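Local coordinates for YfdX protein (PDB 6A07) that is of unsettled function but belongs to the bacterial YfdX family and assembles here as four copies, at residues Gln131-Leu136 against Val170-Ser175. Sequence-based numbering, arbitrary orientation. Where two conformers were deposited one is given.
Sequences QELIPL and VVDSQS
In the D172 conformer considered (two were modelled), one face of its carboxylate carries the CD1 methyl of L133, which lies 3.6 Å from CG and 3.4 Å from OD2, the side chains meeting at about a right angle. With CG anti to its own carbonyl carbon (chi1 -41°) and CD1 anti to CA (chi2 171°), L133 sends this methyl diagonally along the sheet face shared by Q131, L133, V170 and D172. In this conformer D172 OD1 forms a salt bridge to K69. The side-chain carboxamide of Q131 hydrogen-bonds K66 through OE1 and E129 through NE2. On the same face, L133 CB packs on V170 CG2 at 3.9 Å.

The backbone fixes the register. Q131 N reaches D172 O at 2.8 Å almost linearly (178°), and D172 N returns to Q131 O. L133 and V170 likewise exchange two bonds, L133 N to V170 O at 2.8 Å. E132 and V171 between them form the non-hydrogen-bonded pair, CA atoms 4.5 Å apart, side chains on the other face. Such alternation defines an antiparallel ladder, here joining strand 170-175 to strand 125-135, the middle of the three strands of the sheet within this chain.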
ATOM      1  N   GLN A 131       5.662  10.737   6.911  1.00  9.03           N
ATOM      2  CA  GLN A 131       4.643  11.611   7.469  1.00  9.74           C
ATOM      3  C   GLN A 131       3.378  11.513   6.627  1.00 10.16           C
ATOM      4  O   GLN A 131       3.386  11.852   5.438  1.00  9.80           O
ATOM      5  CB  GLN A 131       5.138  13.054   7.539  1.00 12.76           C
ATOM      6  CG  GLN A 131       6.336  13.242   8.469  1.00 11.28           C
ATOM      7  CD  GLN A 131       6.731  14.692   8.611  1.00 21.05           C
ATOM      8  OE1 GLN A 131       6.145  15.576   7.983  1.00 24.14           O
ATOM      9  NE2 GLN A 131       7.727  14.950   9.450  1.00 19.18           N
ATOM     10  N   GLU A 132       2.305  11.031   7.237  1.00  9.05           N
ATOM     11  CA  GLU A 132       1.014  10.925   6.578  1.00  8.87           C
ATOM     12  C   GLU A 132       0.329  12.275   6.675  1.00  8.54           C
ATOM     13  O   GLU A 132       0.224  12.834   7.771  1.00  9.48           O
ATOM     14  CB  GLU A 132       0.173   9.842   7.252  1.00 12.85           C
ATOM     15  CG  GLU A 132      -1.057   9.459   6.486  1.00 15.03           C
ATOM     16  CD  GLU A 132      -1.975   8.492   7.224  1.00 20.55           C
ATOM     17  OE1 GLU A 132      -3.078   8.214   6.699  1.00 25.39           O
ATOM     18  OE2 GLU A 132      -1.614   8.027   8.319  1.00 23.76           O
ATOM     19  N   LEU A 133      -0.134  12.799   5.534  1.00  7.97           N
ATOM     20  CA  LEU A 133      -0.699  14.142   5.460  1.00  9.21           C
ATOM     21  C   LEU A 133      -2.054  14.117   4.772  1.00  8.86           C
ATOM     22  O   LEU A 133      -2.294  13.306   3.873  1.00 10.01           O
ATOM     23  CB  LEU A 133       0.203  15.103   4.675  1.00 10.45           C
ATOM     24  CG  LEU A 133       1.712  15.029   4.902  1.00 11.41           C
ATOM     25  CD1 LEU A 133       2.435  15.892   3.870  1.00 13.75           C
ATOM     26  CD2 LEU A 133       2.033  15.498   6.284  1.00 12.29           C
ATOM     27  N   ILE A 134      -2.924  15.050   5.168  1.00  8.89           N
ATOM     28  CA  ILE A 134      -4.164  15.298   4.426  1.00  9.84           C
ATOM     29  C   ILE A 134      -4.317  16.785   4.143  1.00 10.39           C
ATOM     30  O   ILE A 134      -3.855  17.631   4.929  1.00  9.62           O
ATOM     31  CB  ILE A 134      -5.423  14.805   5.165  1.00 10.09           C
ATOM     32  CG1 ILE A 134      -5.551  15.473   6.534  1.00  9.95           C
ATOM     33  CG2 ILE A 134      -5.456  13.271   5.242  1.00 10.37           C
ATOM     34  CD1 ILE A 134      -6.923  15.257   7.164  1.00 11.98           C
ATOM     35  N   PRO A 135      -4.979  17.145   3.042  1.00  9.59           N
ATOM     36  CA  PRO A 135      -5.326  18.549   2.786  1.00  9.54           C
ATOM     37  C   PRO A 135      -6.533  18.915   3.635  1.00 10.58           C
ATOM     38  O   PRO A 135      -7.591  18.299   3.523  1.00 11.41           O
ATOM     39  CB  PRO A 135      -5.654  18.557   1.289  1.00 11.96           C
ATOM     40  CG  PRO A 135      -6.205  17.151   1.043  1.00 10.71           C
ATOM     41  CD  PRO A 135      -5.476  16.229   1.993  1.00 10.57           C
ATOM     42  N   LEU A 136      -6.361  19.896   4.525  1.00 10.54           N
ATOM     43  CA  LEU A 136      -7.353  20.096   5.584  1.00 11.57           C
ATOM     44  C   LEU A 136      -8.685  20.600   5.038  1.00 14.05           C
ATOM     45  O   LEU A 136      -9.743  20.036   5.347  1.00 13.31           O
ATOM     46  CB  LEU A 136      -6.809  21.052   6.645  1.00 10.68           C
ATOM     47  CG  LEU A 136      -7.757  21.395   7.810  1.00 12.50           C
ATOM     48  CD1 LEU A 136      -8.314  20.141   8.504  1.00 13.87           C
ATOM     49  CD2 LEU A 136      -7.042  22.295   8.817  1.00 15.86           C
ATOM     50  N   VAL A 170      -1.581  11.538   1.580  1.00  9.91           N
ATOM     51  CA  VAL A 170      -0.279  11.331   0.958  1.00  9.93           C
ATOM     52  C   VAL A 170       0.732  11.025   2.052  1.00 10.57           C
ATOM     53  O   VAL A 170       0.498  11.276   3.236  1.00  9.59           O
ATOM     54  CB  VAL A 170       0.183  12.535   0.110  1.00 11.04           C
ATOM     55  CG1 VAL A 170      -0.847  12.854  -0.990  1.00 12.75           C
ATOM     56  CG2 VAL A 170       0.453  13.750   0.973  1.00 12.01           C
ATOM     57  N   VAL A 171       1.852  10.446   1.648  1.00  9.04           N
ATOM     58  CA  VAL A 171       2.918  10.095   2.583  1.00  9.31           C
ATOM     59  C   VAL A 171       4.198  10.763   2.104  1.00  9.43           C
ATOM     60  O   VAL A 171       4.731  10.423   1.034  1.00 11.40           O
ATOM     61  CB  VAL A 171       3.102   8.580   2.710  1.00 11.56           C
ATOM     62  CG1 VAL A 171       4.280   8.267   3.652  1.00 10.24           C
ATOM     63  CG2 VAL A 171       1.825   7.939   3.216  1.00 13.39           C
ATOM     64  N   ASP A 172       4.677  11.733   2.879  1.00  9.08           N
ATOM     65  CA  ASP A 172       5.965  12.377   2.647  1.00  9.85           C
ATOM     66  C   ASP A 172       7.014  11.571   3.397  1.00  9.99           C
ATOM     67  O   ASP A 172       7.035  11.573   4.634  1.00 10.55           O
ATOM     68  CB  ASP A 172       5.947  13.825   3.132  1.00 12.85           C
ATOM     69  CG  ASP A 172       5.378  14.788   2.119  0.57 17.23           C
ATOM     70  OD1 ASP A 172       4.807  14.342   1.099  0.57 17.21           O
ATOM     71  OD2 ASP A 172       5.492  16.009   2.364  0.57 16.95           O
ATOM     72  N   SER A 173       7.890  10.890   2.664  1.00  9.72           N
ATOM     73  CA  SER A 173       8.963  10.107   3.263  1.00 12.45           C
ATOM     74  C   SER A 173      10.248  10.912   3.129  1.00 14.07           C
ATOM     75  O   SER A 173      10.667  11.235   2.014  1.00 18.27           O
ATOM     76  CB  SER A 173       9.087   8.745   2.585  1.00 11.59           C
ATOM     77  OG  SER A 173       7.897   7.987   2.738  1.00 12.35           O
ATOM     78  N   GLN A 174      10.851  11.269   4.256  1.00 16.10           N
ATOM     79  CA  GLN A 174      11.992  12.169   4.216  1.00 19.47           C
ATOM     80  C   GLN A 174      13.120  11.616   5.063  1.00 18.68           C
ATOM     81  O   GLN A 174      12.886  11.028   6.124  1.00 16.89           O
ATOM     82  CB  GLN A 174      11.614  13.573   4.699  1.00 22.07           C
ATOM     83  CG  GLN A 174      11.130  14.503   3.586  1.00 24.71           C
ATOM     84  CD  GLN A 174      10.291  15.680   4.091  1.00 32.87           C
ATOM     85  OE1 GLN A 174      10.236  15.958   5.288  1.00 35.95           O
ATOM     86  NE2 GLN A 174       9.638  16.380   3.165  1.00 37.81           N
ATOM     87  N   SER A 175      14.341  11.808   4.579  1.00 20.12           N
ATOM     88  CA  SER A 175      15.508  11.483   5.382  1.00 23.04           C
ATOM     89  C   SER A 175      15.525  12.355   6.629  1.00 24.64           C
ATOM     90  O   SER A 175      15.076  13.506   6.619  1.00 27.13           O
ATOM     91  CB  SER A 175      16.792  11.647   4.557  1.00 22.50           C
ATOM     92  OG  SER A 175      17.038  13.002   4.236  1.00 33.03           O
TER